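Local structure of bifunctional pinoresinol-lariciresinol reductase 1 (1QYD) at residues A[6-11]-A[72-77]; A[32-37]-A[58-63]; A[82-87]-A[94-99]; A[109-114]-A[151-156]. The protein reduces pinoresinol to lariciresinol and lariciresinol to secoisolariciresinol, using NADPH as hydride donor, in lignan biosynthesis. All coordinates share one frame; numbering follows the deposited sequence.

Interaction 1: residues A[6-11]-A[72-77]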
loop_
_atom_site.group_PDB
_atom_site.type_symbol
_atom_site.label_atom_id
_atom_site.label_comp_id
_atom_site.label_asym_id
_atom_site.label_seq_id
_atom_site.Cartn_x
_atom_site.Cartn_y
_atom_site.Cartn_z
ATOM N N ARG A 6 -30.215 -6.805 -12.368
ATOM C CA ARG A 6 -29.955 -7.083 -10.983
ATOM C C ARG A 6 -28.589 -6.614 -10.585
ATOM O O ARG A 6 -27.563 -7.093 -11.069
ATOM C CB ARG A 6 -30.135 -8.569 -10.770
ATOM C CG ARG A 6 -31.610 -8.941 -10.831
ATOM C CD ARG A 6 -31.844 -10.407 -10.577
ATOM N NE ARG A 6 -33.261 -10.665 -10.404
ATOM C CZ ARG A 6 -33.737 -11.890 -10.157
ATOM N NH1 ARG A 6 -32.913 -12.949 -10.066
ATOM N NH2 ARG A 6 -35.055 -12.049 -9.956
ATOM N N VAL A 7 -28.597 -5.615 -9.692
ATOM C CA VAL A 7 -27.312 -5.033 -9.372
ATOM C C VAL A 7 -26.887 -5.344 -7.973
ATOM O O VAL A 7 -27.663 -5.473 -7.036
ATOM C CB VAL A 7 -27.301 -3.464 -9.634
ATOM C CG1 VAL A 7 -28.081 -3.169 -10.931
ATOM C CG2 VAL A 7 -27.898 -2.686 -8.483
ATOM N N LEU A 8 -25.593 -5.553 -7.901
ATOM C CA LEU A 8 -24.956 -5.847 -6.645
ATOM C C LEU A 8 -24.000 -4.694 -6.425
ATOM O O LEU A 8 -23.139 -4.460 -7.277
ATOM C CB LEU A 8 -24.201 -7.166 -6.749
ATOM C CG LEU A 8 -23.413 -7.680 -5.541
ATOM C CD1 LEU A 8 -24.276 -7.742 -4.287
ATOM C CD2 LEU A 8 -22.979 -9.105 -5.813
ATOM N N ILE A 9 -24.186 -3.946 -5.326
ATOM C CA ILE A 9 -23.230 -2.915 -5.008
ATOM C C ILE A 9 -22.487 -3.332 -3.770
ATOM O O ILE A 9 -23.012 -3.685 -2.717
ATOM C CB ILE A 9 -23.910 -1.555 -4.778
ATOM C CG1 ILE A 9 -24.774 -1.227 -5.970
ATOM C CG2 ILE A 9 -22.861 -0.424 -4.733
ATOM C CD1 ILE A 9 -26.073 -0.584 -5.584
ATOM N N VAL A 10 -21.199 -3.336 -4.006
ATOM C CA VAL A 10 -20.232 -3.668 -3.003
ATOM C C VAL A 10 -19.500 -2.342 -2.826
ATOM O O VAL A 10 -19.282 -1.638 -3.797
ATOM C CB VAL A 10 -19.462 -4.887 -3.607
ATOM C CG1 VAL A 10 -19.267 -4.848 -5.117
ATOM C CG2 VAL A 10 -18.128 -4.916 -2.925
ATOM N N GLY A 11 -19.186 -1.880 -1.614
ATOM C CA GLY A 11 -18.636 -0.547 -1.385
ATOM C C GLY A 11 -19.699 0.521 -1.026
ATOM O O GLY A 11 -19.404 1.572 -0.453
ATOM N N ASP A 72 -21.618 -17.326 -5.193
ATOM C CA ASP A 72 -23.007 -17.713 -4.999
ATOM C C ASP A 72 -23.875 -16.519 -5.291
ATOM O O ASP A 72 -24.784 -16.574 -6.121
ATOM C CB ASP A 72 -23.361 -18.130 -3.562
ATOM C CG ASP A 72 -22.875 -19.443 -2.997
ATOM O OD1 ASP A 72 -22.923 -19.606 -1.782
ATOM O OD2 ASP A 72 -22.462 -20.309 -3.754
ATOM N N ALA A 73 -23.446 -15.459 -4.572
ATOM C CA ALA A 73 -24.043 -14.133 -4.530
ATOM C C ALA A 73 -24.199 -13.488 -5.911
ATOM O O ALA A 73 -25.284 -13.025 -6.257
ATOM C CB ALA A 73 -23.160 -13.254 -3.595
ATOM N N LEU A 74 -23.103 -13.562 -6.688
ATOM C CA LEU A 74 -22.959 -12.987 -8.015
ATOM C C LEU A 74 -23.790 -13.705 -9.037
ATOM O O LEU A 74 -24.156 -13.129 -10.060
ATOM C CB LEU A 74 -21.500 -13.025 -8.484
ATOM C CG LEU A 74 -20.392 -12.469 -7.583
ATOM C CD1 LEU A 74 -19.066 -13.058 -7.994
ATOM C CD2 LEU A 74 -20.310 -10.997 -7.678
ATOM N N LYS A 75 -24.078 -14.985 -8.776
ATOM C CA LYS A 75 -24.916 -15.753 -9.676
ATOM C C LYS A 75 -26.336 -15.246 -9.622
ATOM O O LYS A 75 -27.119 -15.441 -10.563
ATOM C CB LYS A 75 -24.900 -17.227 -9.319
ATOM C CG LYS A 75 -23.628 -17.995 -9.703
ATOM C CD LYS A 75 -23.293 -18.025 -11.186
ATOM C CE LYS A 75 -24.189 -18.931 -12.029
ATOM N NZ LYS A 75 -23.936 -18.806 -13.462
ATOM N N GLN A 76 -26.676 -14.496 -8.572
ATOM C CA GLN A 76 -28.042 -13.989 -8.441
ATOM C C GLN A 76 -28.267 -12.696 -9.208
ATOM O O GLN A 76 -29.403 -12.278 -9.430
ATOM C CB GLN A 76 -28.402 -13.734 -6.977
ATOM C CG GLN A 76 -28.080 -14.835 -5.967
ATOM C CD GLN A 76 -28.468 -16.263 -6.347
ATOM O OE1 GLN A 76 -29.598 -16.590 -6.742
ATOM N NE2 GLN A 76 -27.441 -17.105 -6.185
ATOM N N VAL A 77 -27.168 -12.074 -9.629
ATOM C CA VAL A 77 -27.261 -10.807 -10.321
ATOM C C VAL A 77 -26.593 -10.697 -11.710
ATOM O O VAL A 77 -25.708 -11.456 -12.100
ATOM C CB VAL A 77 -26.716 -9.737 -9.348
ATOM C CG1 VAL A 77 -27.529 -9.681 -8.061
ATOM C CG2 VAL A 77 -25.278 -10.059 -9.026
#
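Leu8 and Val77 meet at about a right angle, Leu8 CB lying against Val77 CG2 at 3.8 Å. Farther out along the same leucine the branch methyl CD2 reaches Leu74 CD2, also at 3.8 Å and again with the side chains nearly perpendicular. Leu8 holds CG anti to its backbone N (chi1 179°), which carries CD2 past Val77 to Leu74 near the end of helix 67-74. Val77 is wedged at the strand's start: its CB sits 3.3 Å from Arg6 O, and CG1 lies alongside Arg6 CB at 3.9 Å. From there the arginine runs extended along the outside of the turn, so that its CD comes 3.3 Å from Gln76 O and this oxygen faces the guanidinium edge near its plane. Gln76 in turn folds its amide back, NE2 donating to Asp72 O at 2.7 Å from above the carbonyl plane. The apolar side is buried, with Leu99 and Ala102 of helix 96-105 also packing on Leu74, whereas Arg6 and Gln76 remain exposed. A type I turn from Leu74 to Val77 leads toward strand 79-82, which pairs with strand 7-10: the helix-to-strand connection of a Rossmann-type fold, consistent with its NADPH-dependent family.

Interaction 2: residues A[32-37]-A[58-63]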
loop_
_atom_site.group_PDB
_atom_site.type_symbol
_atom_site.label_atom_id
_atom_site.label_comp_id
_atom_site.label_asym_id
_atom_site.label_seq_id
_atom_site.Cartn_x
_atom_site.Cartn_y
_atom_site.Cartn_z
ATOM N N TYR A 32 -29.266 -5.039 -4.541
ATOM C CA TYR A 32 -28.607 -5.846 -3.552
ATOM C C TYR A 32 -27.378 -5.071 -3.122
ATOM O O TYR A 32 -26.645 -4.555 -3.962
ATOM C CB TYR A 32 -28.097 -7.158 -4.117
ATOM C CG TYR A 32 -29.059 -8.209 -4.639
ATOM C CD1 TYR A 32 -29.965 -7.973 -5.681
ATOM C CD2 TYR A 32 -28.963 -9.476 -4.080
ATOM C CE1 TYR A 32 -30.768 -9.021 -6.170
ATOM C CE2 TYR A 32 -29.748 -10.526 -4.548
ATOM C CZ TYR A 32 -30.653 -10.307 -5.597
ATOM O OH TYR A 32 -31.398 -11.397 -6.060
ATOM N N VAL A 33 -27.087 -5.049 -1.820
ATOM C CA VAL A 33 -25.910 -4.374 -1.322
ATOM C C VAL A 33 -25.104 -5.297 -0.453
ATOM O O VAL A 33 -25.419 -5.575 0.710
ATOM C CB VAL A 33 -26.234 -3.069 -0.470
ATOM C CG1 VAL A 33 -25.037 -2.481 0.250
ATOM C CG2 VAL A 33 -26.574 -1.959 -1.429
ATOM N N LEU A 34 -23.971 -5.677 -1.032
ATOM C CA LEU A 34 -23.026 -6.449 -0.262
ATOM C C LEU A 34 -22.323 -5.506 0.678
ATOM O O LEU A 34 -21.848 -4.420 0.318
ATOM C CB LEU A 34 -21.988 -7.111 -1.145
ATOM C CG LEU A 34 -21.185 -8.273 -0.562
ATOM C CD1 LEU A 34 -20.993 -9.220 -1.715
ATOM C CD2 LEU A 34 -19.863 -7.860 0.074
ATOM N N PHE A 35 -22.395 -5.983 1.916
ATOM C CA PHE A 35 -21.636 -5.364 2.964
ATOM C C PHE A 35 -20.883 -6.380 3.783
ATOM O O PHE A 35 -21.318 -7.481 4.114
ATOM C CB PHE A 35 -22.540 -4.551 3.864
ATOM C CG PHE A 35 -23.461 -5.304 4.797
ATOM C CD1 PHE A 35 -23.052 -5.554 6.117
ATOM C CD2 PHE A 35 -24.725 -5.683 4.364
ATOM C CE1 PHE A 35 -23.912 -6.183 7.013
ATOM C CE2 PHE A 35 -25.578 -6.311 5.275
ATOM C CZ PHE A 35 -25.176 -6.560 6.591
ATOM N N ARG A 36 -19.733 -5.850 4.139
ATOM C CA ARG A 36 -18.658 -6.455 4.887
ATOM C C ARG A 36 -19.079 -6.883 6.299
ATOM O O ARG A 36 -20.262 -6.906 6.623
ATOM C CB ARG A 36 -17.508 -5.424 4.937
ATOM C CG ARG A 36 -17.313 -4.305 3.851
ATOM C CD ARG A 36 -18.411 -3.199 3.734
ATOM N NE ARG A 36 -17.987 -1.946 3.104
ATOM C CZ ARG A 36 -18.806 -1.121 2.422
ATOM N NH1 ARG A 36 -20.102 -1.387 2.241
ATOM N NH2 ARG A 36 -18.328 0.043 1.965
ATOM N N PRO A 37 -18.181 -7.299 7.192
ATOM C CA PRO A 37 -18.258 -6.951 8.604
ATOM C C PRO A 37 -17.492 -5.702 9.065
ATOM O O PRO A 37 -16.261 -5.605 9.083
ATOM C CB PRO A 37 -17.807 -8.205 9.297
ATOM C CG PRO A 37 -16.739 -8.724 8.368
ATOM C CD PRO A 37 -17.367 -8.496 7.001
ATOM N N LYS A 58 -31.974 -5.552 -0.896
ATOM C CA LYS A 58 -31.682 -6.841 -0.303
ATOM C C LYS A 58 -30.251 -6.756 0.224
ATOM O O LYS A 58 -29.397 -6.264 -0.511
ATOM C CB LYS A 58 -31.890 -7.861 -1.418
ATOM C CG LYS A 58 -33.389 -7.953 -1.716
ATOM C CD LYS A 58 -33.716 -8.791 -2.944
ATOM C CE LYS A 58 -35.234 -8.754 -3.133
ATOM N NZ LYS A 58 -35.640 -9.216 -4.451
ATOM N N LEU A 59 -29.958 -7.152 1.475
ATOM C CA LEU A 59 -28.609 -7.105 2.062
ATOM C C LEU A 59 -27.896 -8.458 2.178
ATOM O O LEU A 59 -28.413 -9.427 2.754
ATOM C CB LEU A 59 -28.614 -6.496 3.481
ATOM C CG LEU A 59 -29.220 -5.116 3.820
ATOM C CD1 LEU A 59 -29.086 -4.928 5.311
ATOM C CD2 LEU A 59 -28.519 -3.967 3.142
ATOM N N ILE A 60 -26.652 -8.512 1.673
ATOM C CA ILE A 60 -25.843 -9.710 1.606
ATOM C C ILE A 60 -24.712 -9.569 2.582
ATOM O O ILE A 60 -23.747 -8.876 2.318
ATOM C CB ILE A 60 -25.321 -9.920 0.115
ATOM C CG1 ILE A 60 -26.470 -10.364 -0.790
ATOM C CG2 ILE A 60 -24.305 -11.055 -0.022
ATOM C CD1 ILE A 60 -27.403 -9.267 -1.286
ATOM N N GLU A 61 -24.815 -10.266 3.708
ATOM C CA GLU A 61 -23.814 -10.316 4.777
ATOM C C GLU A 61 -22.354 -10.574 4.459
ATOM O O GLU A 61 -21.472 -10.242 5.246
ATOM C CB GLU A 61 -24.175 -11.373 5.791
ATOM C CG GLU A 61 -25.404 -11.100 6.671
ATOM C CD GLU A 61 -25.877 -12.267 7.548
ATOM O OE1 GLU A 61 -26.971 -12.153 8.103
ATOM O OE2 GLU A 61 -25.178 -13.278 7.681
ATOM N N ALA A 62 -22.127 -11.192 3.307
ATOM C CA ALA A 62 -20.834 -11.589 2.766
ATOM C C ALA A 62 -19.573 -10.767 2.992
ATOM O O ALA A 62 -19.640 -9.563 3.194
ATOM C CB ALA A 62 -20.989 -11.755 1.267
ATOM N N SER A 63 -18.413 -11.427 2.996
ATOM C CA SER A 63 -17.119 -10.762 2.991
ATOM C C SER A 63 -16.497 -11.032 1.609
ATOM O O SER A 63 -17.011 -11.833 0.810
ATOM C CB SER A 63 -16.242 -11.333 4.101
ATOM O OG SER A 63 -14.896 -10.870 4.150
#
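Phe35 and Leu59 meet at a slant where strand 31-34 and strand 58-60, the two parallel strands of one beta-alpha-beta unit of the Rossmann-type sheet, come together at its edge; their short segments run 23° apart. The Phe35 ring presents its edge to Leu59, CE2 lying 3.5 Å from Leu59 CB with that carbon in the ring plane, and the same CE2 is 3.8 Å from Leu59 CD1. CG takes the cramped place between backbone N and carbonyl carbon (chi1 73°), which swings the ring back across the neighbouring strand, with Glu61 CA over one face. Leu49 of helix 43-53 packs on both Phe35 and Leu59. Tyr32, Leu34 and Ile60 occupy the other side of the sheet. Ile60 extends CD1 to the edge of the Tyr32 ring, 3.6 Å from Tyr32 CB, while Lys58 CB sits over a face of that ring, toward its rim. Leu34 fills the next place along, its CD1 at 3.9 Å from Ala62 CB and near Ile60 CG2. With an alanine here both methyls would be missing, and Ala62 and Ile60 would probably be left facing a gap beside strand 7-10. Beyond the strand, Arg36, whose CB points away from 58-63 and which is inferred to bind NADP(+), makes a weak hydrogen bond from NH2 to Gly11 O. The strands are laced by Phe35 N to Ile60 O at 3.2 Å, a weak Ile60 N to Val33 O bond, and Val33 N to Lys58 O at 2.9 Å; Lys58 O also receives a CA-H...O contact from Tyr32 CA at 3.2 Å.

Interaction 3: residues A[82-87]-A[94-99]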
loop_
_atom_site.group_PDB
_atom_site.type_symbol
_atom_site.label_atom_id
_atom_site.label_comp_id
_atom_site.label_asym_id
_atom_site.label_seq_id
_atom_site.Cartn_x
_atom_site.Cartn_y
_atom_site.Cartn_z
ATOM N N SER A 82 -18.699 -1.958 -8.198
ATOM C CA SER A 82 -17.880 -1.754 -7.027
ATOM C C SER A 82 -17.587 -0.286 -6.720
ATOM O O SER A 82 -16.988 0.416 -7.538
ATOM C CB SER A 82 -16.590 -2.485 -7.219
ATOM O OG SER A 82 -15.576 -2.027 -6.324
ATOM N N ALA A 83 -17.960 0.221 -5.542
ATOM C CA ALA A 83 -17.625 1.593 -5.127
ATOM C C ALA A 83 -16.721 1.543 -3.911
ATOM O O ALA A 83 -16.757 2.384 -3.012
ATOM C CB ALA A 83 -18.888 2.359 -4.774
ATOM N N LEU A 84 -15.888 0.496 -3.902
ATOM C CA LEU A 84 -14.936 0.181 -2.842
ATOM C C LEU A 84 -13.775 1.146 -2.733
ATOM O O LEU A 84 -12.859 1.068 -3.553
ATOM C CB LEU A 84 -14.381 -1.263 -3.052
ATOM C CG LEU A 84 -15.195 -2.396 -2.382
ATOM C CD1 LEU A 84 -14.773 -3.808 -2.781
ATOM C CD2 LEU A 84 -15.008 -2.179 -0.892
ATOM N N ALA A 85 -13.786 2.051 -1.739
ATOM C CA ALA A 85 -12.691 3.013 -1.523
ATOM C C ALA A 85 -12.625 3.695 -0.152
ATOM O O ALA A 85 -13.640 3.919 0.523
ATOM C CB ALA A 85 -12.741 4.148 -2.544
ATOM N N GLY A 86 -11.415 4.097 0.258
ATOM C CA GLY A 86 -11.238 4.704 1.571
ATOM C C GLY A 86 -9.993 5.560 1.676
ATOM O O GLY A 86 -9.847 6.513 0.903
ATOM N N GLY A 87 -9.080 5.195 2.598
ATOM C CA GLY A 87 -7.872 5.956 2.901
ATOM C C GLY A 87 -6.920 6.186 1.740
ATOM O O GLY A 87 -7.232 6.814 0.724
ATOM N N LEU A 94 -7.464 -2.693 -4.269
ATOM C CA LEU A 94 -6.918 -4.001 -4.643
ATOM C C LEU A 94 -7.614 -5.257 -4.093
ATOM O O LEU A 94 -7.161 -6.377 -4.305
ATOM C CB LEU A 94 -5.460 -3.997 -4.230
ATOM C CG LEU A 94 -4.336 -3.670 -5.207
ATOM C CD1 LEU A 94 -4.748 -2.744 -6.334
ATOM C CD2 LEU A 94 -3.257 -3.057 -4.389
ATOM N N GLU A 95 -8.703 -5.077 -3.332
ATOM C CA GLU A 95 -9.586 -6.123 -2.805
ATOM C C GLU A 95 -10.500 -6.592 -3.909
ATOM O O GLU A 95 -10.976 -7.714 -3.934
ATOM C CB GLU A 95 -10.464 -5.594 -1.681
ATOM C CG GLU A 95 -9.745 -5.452 -0.346
ATOM C CD GLU A 95 -9.673 -6.707 0.537
ATOM O OE1 GLU A 95 -10.712 -7.335 0.781
ATOM O OE2 GLU A 95 -8.578 -7.025 1.012
ATOM N N GLN A 96 -10.783 -5.666 -4.812
ATOM C CA GLN A 96 -11.552 -5.871 -6.021
ATOM C C GLN A 96 -10.978 -6.949 -6.930
ATOM O O GLN A 96 -11.679 -7.347 -7.856
ATOM C CB GLN A 96 -11.595 -4.610 -6.806
ATOM C CG GLN A 96 -12.186 -3.483 -6.038
ATOM C CD GLN A 96 -12.248 -2.278 -6.936
ATOM O OE1 GLN A 96 -11.314 -1.504 -7.030
ATOM N NE2 GLN A 96 -13.341 -2.099 -7.646
ATOM N N LEU A 97 -9.706 -7.374 -6.748
ATOM C CA LEU A 97 -9.066 -8.435 -7.530
ATOM C C LEU A 97 -9.720 -9.783 -7.250
ATOM O O LEU A 97 -10.092 -10.500 -8.179
ATOM C CB LEU A 97 -7.569 -8.429 -7.203
ATOM C CG LEU A 97 -6.811 -7.237 -7.879
ATOM C CD1 LEU A 97 -5.439 -7.053 -7.302
ATOM C CD2 LEU A 97 -6.603 -7.513 -9.355
ATOM N N LYS A 98 -9.960 -10.038 -5.952
ATOM C CA LYS A 98 -10.774 -11.115 -5.402
ATOM C C LYS A 98 -12.146 -11.086 -6.048
ATOM O O LYS A 98 -12.606 -12.112 -6.524
ATOM C CB LYS A 98 -11.014 -10.952 -3.907
ATOM C CG LYS A 98 -9.806 -10.680 -3.022
ATOM C CD LYS A 98 -10.246 -10.810 -1.582
ATOM C CE LYS A 98 -9.030 -10.958 -0.681
ATOM N NZ LYS A 98 -8.306 -9.708 -0.533
ATOM N N LEU A 99 -12.822 -9.941 -6.073
ATOM C CA LEU A 99 -14.077 -9.810 -6.813
ATOM C C LEU A 99 -13.975 -10.054 -8.332
ATOM O O LEU A 99 -14.964 -10.442 -8.944
ATOM C CB LEU A 99 -14.597 -8.413 -6.464
ATOM C CG LEU A 99 -15.907 -7.764 -6.892
ATOM C CD1 LEU A 99 -17.127 -8.637 -6.724
ATOM C CD2 LEU A 99 -16.051 -6.551 -6.009
#
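Ser82 OG lies 2.6 Å from the amide atom built as Gln96 NE2, but the orientation of that amide is doubtful and whether the two are bonded stays undecided. A sound polar bond stands close by: Leu84 O is hydrogen-bonded to Ser115 OG, and the loop residue Ser115 also touches both Ser82 and Gln96. With OG anti to the backbone N (chi1 162°), the serine hydroxyl is carried off the end of strand 79-82 toward helix 96-105, while the Gln96 chain is extended beyond CG. Both side chains are buried. Next to them the contact turns apolar. Leu84 passes Gln96 in the opposite direction, its CD1 coming 4.2 Å from Gln96 CG, and Leu84 CD1 lies 4.4 Å from Leu99 CD2. Leu99 CD2 is also 4.3 Å from Ser82 CB, so Leu99 bridges the strand end and the loop from the helix side; Val10 of strand 7-10 packs on Ser82, Leu84 and Leu99 alike. On segment 94-99, Lys98 NZ and Glu95 OE2 form a salt bridge at 3.1 Å, its hydrogen bond weak, near the second subunit, where Tyr263 of that subunit packs on Leu94 and Glu95. Leu84 lies close to Gly11 and Arg36, both inferred to bind NADP(+). The loop after strand 79-82, packed on helix 96-105 beside these residues, is consistent with the cofactor side of a Rossmann-type fold, which lies at the C-terminal ends of the strands.

Interaction 4: residues A[109-114]-A[151-156]; sequences IKRFLP and PYTYVS
Arg111 and Thr153 anchor the close-knit part of this contact: NH1 donates to Thr153 OG1 at 2.7 Å, with the hydroxyl at the guanidinium edge and 14° from its plane. The arginine chain is bent at chi2 and chi3 (70° and 57°), which folds it back so that CD lies 3.1 Å from Pro151 O and NH1 reaches Thr153. Thr213 OG1 takes a second bond from NH1, and Asp210 O one from NH2. With a lysine in place of Arg111, one amino group would probably not serve Thr153 OG1, Thr213 OG1 and Asp210 O together, leaving at least one of them without this donor. Pro151 is equally tight, its CB 3.1 Å from Lys110 O and its own O bonded by Phe112 N at 2.7 Å; a weak bond returns from Thr153 N to Phe112 O. Leu113 lies alongside Thr153 and crosses Val155, CD2 to CG2 at 4.0 Å. Pro114 CG meets the ring edge of Tyr154 at CE2, 3.6 Å away, while that tyrosine's hydroxyl bonds to Glu146. On the solvent side, exposed Lys110 points its CB away and is little covered. With helix 133-147 between them, the segments are consistent with a beta-alpha-beta crossover that carries the Rossmann-type sheet on past strand 111-113.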
loop_
_atom_site.group_PDB
_atom_site.type_symbol
_atom_site.label_atom_id
_atom_site.label_comp_id
_atom_site.label_asym_id
_atom_site.label_seq_id
_atom_site.Cartn_x
_atom_site.Cartn_y
_atom_site.Cartn_z
ATOM N N ILE A 109 -22.411 -12.548 -15.225
ATOM C CA ILE A 109 -22.337 -11.085 -15.154
ATOM C C ILE A 109 -22.196 -10.490 -16.561
ATOM O O ILE A 109 -21.315 -10.854 -17.354
ATOM C CB ILE A 109 -21.142 -10.674 -14.216
ATOM C CG1 ILE A 109 -21.733 -10.098 -12.942
ATOM C CG2 ILE A 109 -20.270 -9.542 -14.747
ATOM C CD1 ILE A 109 -22.295 -11.029 -11.870
ATOM N N LYS A 110 -23.174 -9.621 -16.864
ATOM C CA LYS A 110 -23.264 -8.885 -18.119
ATOM C C LYS A 110 -22.495 -7.563 -18.099
ATOM O O LYS A 110 -22.212 -7.002 -19.156
ATOM C CB LYS A 110 -24.735 -8.600 -18.445
ATOM C CG LYS A 110 -25.558 -9.780 -18.942
ATOM C CD LYS A 110 -24.983 -10.184 -20.294
ATOM C CE LYS A 110 -25.642 -11.429 -20.874
ATOM N NZ LYS A 110 -25.063 -11.698 -22.175
ATOM N N ARG A 111 -22.163 -7.052 -16.904
ATOM C CA ARG A 111 -21.402 -5.824 -16.704
ATOM C C ARG A 111 -20.877 -5.640 -15.303
ATOM O O ARG A 111 -21.573 -5.766 -14.304
ATOM C CB ARG A 111 -22.202 -4.555 -16.959
ATOM C CG ARG A 111 -21.343 -3.351 -17.317
ATOM C CD ARG A 111 -20.731 -3.526 -18.698
ATOM N NE ARG A 111 -21.730 -3.729 -19.728
ATOM C CZ ARG A 111 -22.278 -2.717 -20.382
ATOM N NH1 ARG A 111 -21.950 -1.446 -20.123
ATOM N NH2 ARG A 111 -23.137 -3.006 -21.347
ATOM N N PHE A 112 -19.619 -5.250 -15.335
ATOM C CA PHE A 112 -18.853 -4.891 -14.159
ATOM C C PHE A 112 -18.272 -3.491 -14.341
ATOM O O PHE A 112 -17.589 -3.200 -15.332
ATOM C CB PHE A 112 -17.747 -5.869 -13.981
ATOM C CG PHE A 112 -16.920 -5.618 -12.744
ATOM C CD1 PHE A 112 -17.516 -5.213 -11.558
ATOM C CD2 PHE A 112 -15.549 -5.860 -12.792
ATOM C CE1 PHE A 112 -16.732 -5.056 -10.410
ATOM C CE2 PHE A 112 -14.768 -5.700 -11.653
ATOM C CZ PHE A 112 -15.363 -5.297 -10.459
ATOM N N LEU A 113 -18.638 -2.653 -13.358
ATOM C CA LEU A 113 -18.191 -1.265 -13.218
ATOM C C LEU A 113 -17.319 -1.157 -11.962
ATOM O O LEU A 113 -17.859 -1.252 -10.852
ATOM C CB LEU A 113 -19.396 -0.303 -13.111
ATOM C CG LEU A 113 -20.158 0.088 -14.377
ATOM C CD1 LEU A 113 -21.178 -0.942 -14.675
ATOM C CD2 LEU A 113 -20.940 1.398 -14.199
ATOM N N PRO A 114 -15.967 -1.056 -12.080
ATOM C CA PRO A 114 -14.989 -0.959 -10.978
ATOM C C PRO A 114 -15.065 0.290 -10.118
ATOM O O PRO A 114 -15.917 1.152 -10.348
ATOM C CB PRO A 114 -13.598 -1.048 -11.585
ATOM C CG PRO A 114 -13.843 -1.634 -12.910
ATOM C CD PRO A 114 -15.234 -1.145 -13.321
ATOM N N PRO A 151 -17.233 -8.003 -19.059
ATOM C CA PRO A 151 -17.866 -6.852 -19.685
ATOM C C PRO A 151 -17.803 -5.605 -18.826
ATOM O O PRO A 151 -18.519 -5.528 -17.838
ATOM C CB PRO A 151 -19.264 -7.305 -19.938
ATOM C CG PRO A 151 -19.202 -8.796 -19.769
ATOM C CD PRO A 151 -18.239 -8.953 -18.639
ATOM N N TYR A 152 -16.983 -4.611 -19.195
ATOM C CA TYR A 152 -16.762 -3.370 -18.417
ATOM C C TYR A 152 -17.228 -2.013 -18.949
ATOM O O TYR A 152 -17.532 -1.773 -20.120
ATOM C CB TYR A 152 -15.256 -3.188 -18.070
ATOM C CG TYR A 152 -14.265 -3.462 -19.198
ATOM C CD1 TYR A 152 -13.961 -4.794 -19.485
ATOM C CD2 TYR A 152 -13.654 -2.448 -19.945
ATOM C CE1 TYR A 152 -13.066 -5.124 -20.507
ATOM C CE2 TYR A 152 -12.750 -2.769 -20.971
ATOM C CZ TYR A 152 -12.461 -4.113 -21.252
ATOM O OH TYR A 152 -11.589 -4.500 -22.273
ATOM N N THR A 153 -17.340 -1.095 -17.996
ATOM C CA THR A 153 -17.624 0.302 -18.287
ATOM C C THR A 153 -16.827 0.971 -17.214
ATOM O O THR A 153 -17.018 0.663 -16.038
ATOM C CB THR A 153 -19.067 0.687 -18.095
ATOM O OG1 THR A 153 -19.856 -0.209 -18.865
ATOM C CG2 THR A 153 -19.303 2.115 -18.529
ATOM N N TYR A 154 -15.870 1.812 -17.614
ATOM C CA TYR A 154 -15.094 2.538 -16.615
ATOM C C TYR A 154 -15.682 3.934 -16.495
ATOM O O TYR A 154 -15.649 4.744 -17.410
ATOM C CB TYR A 154 -13.642 2.594 -17.038
ATOM C CG TYR A 154 -13.008 1.221 -17.148
ATOM C CD1 TYR A 154 -12.223 0.919 -18.249
ATOM C CD2 TYR A 154 -13.186 0.268 -16.151
ATOM C CE1 TYR A 154 -11.600 -0.323 -18.354
ATOM C CE2 TYR A 154 -12.572 -0.982 -16.256
ATOM C CZ TYR A 154 -11.773 -1.269 -17.355
ATOM O OH TYR A 154 -11.112 -2.473 -17.430
ATOM N N VAL A 155 -16.333 4.185 -15.364
ATOM C CA VAL A 155 -17.014 5.437 -15.121
ATOM C C VAL A 155 -16.067 6.458 -14.539
ATOM O O VAL A 155 -15.946 6.557 -13.323
ATOM C CB VAL A 155 -18.209 5.236 -14.169
ATOM C CG1 VAL A 155 -19.481 5.063 -14.973
ATOM C CG2 VAL A 155 -17.998 3.983 -13.312
ATOM N N SER A 156 -15.341 7.162 -15.439
ATOM C CA SER A 156 -14.445 8.285 -15.124
ATOM C C SER A 156 -15.367 9.495 -15.092
ATOM O O SER A 156 -15.946 9.901 -16.097
ATOM C CB SER A 156 -13.441 8.449 -16.208
ATOM O OG SER A 156 -12.477 9.304 -15.661
#

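How the interactions relate
Interactions 1 and 2, centres 9 Å apart, are stitched by probable backbone hydrogen bonds, Ile9 N to Tyr32 O at 2.9 Å and Val7 O to Tyr32 N at 3.0 Å, and interaction 2 is nested within the chain loop that interaction 1 closes. Further probable bonds, from Ala83 N to Val10 O (2.9 Å) and from Ser82 N to Leu113 O (2.9 Å), tie interaction 3 to interactions 1 and 4 respectively. Gly11 in interaction 1 and Arg36 in interaction 2, with Leu84 beside them, converge on the inferred NADP(+) site. Pro114 of interaction 4 lies about 7 Å, side chain to side chain, from Lys138, the inferred proton acceptor.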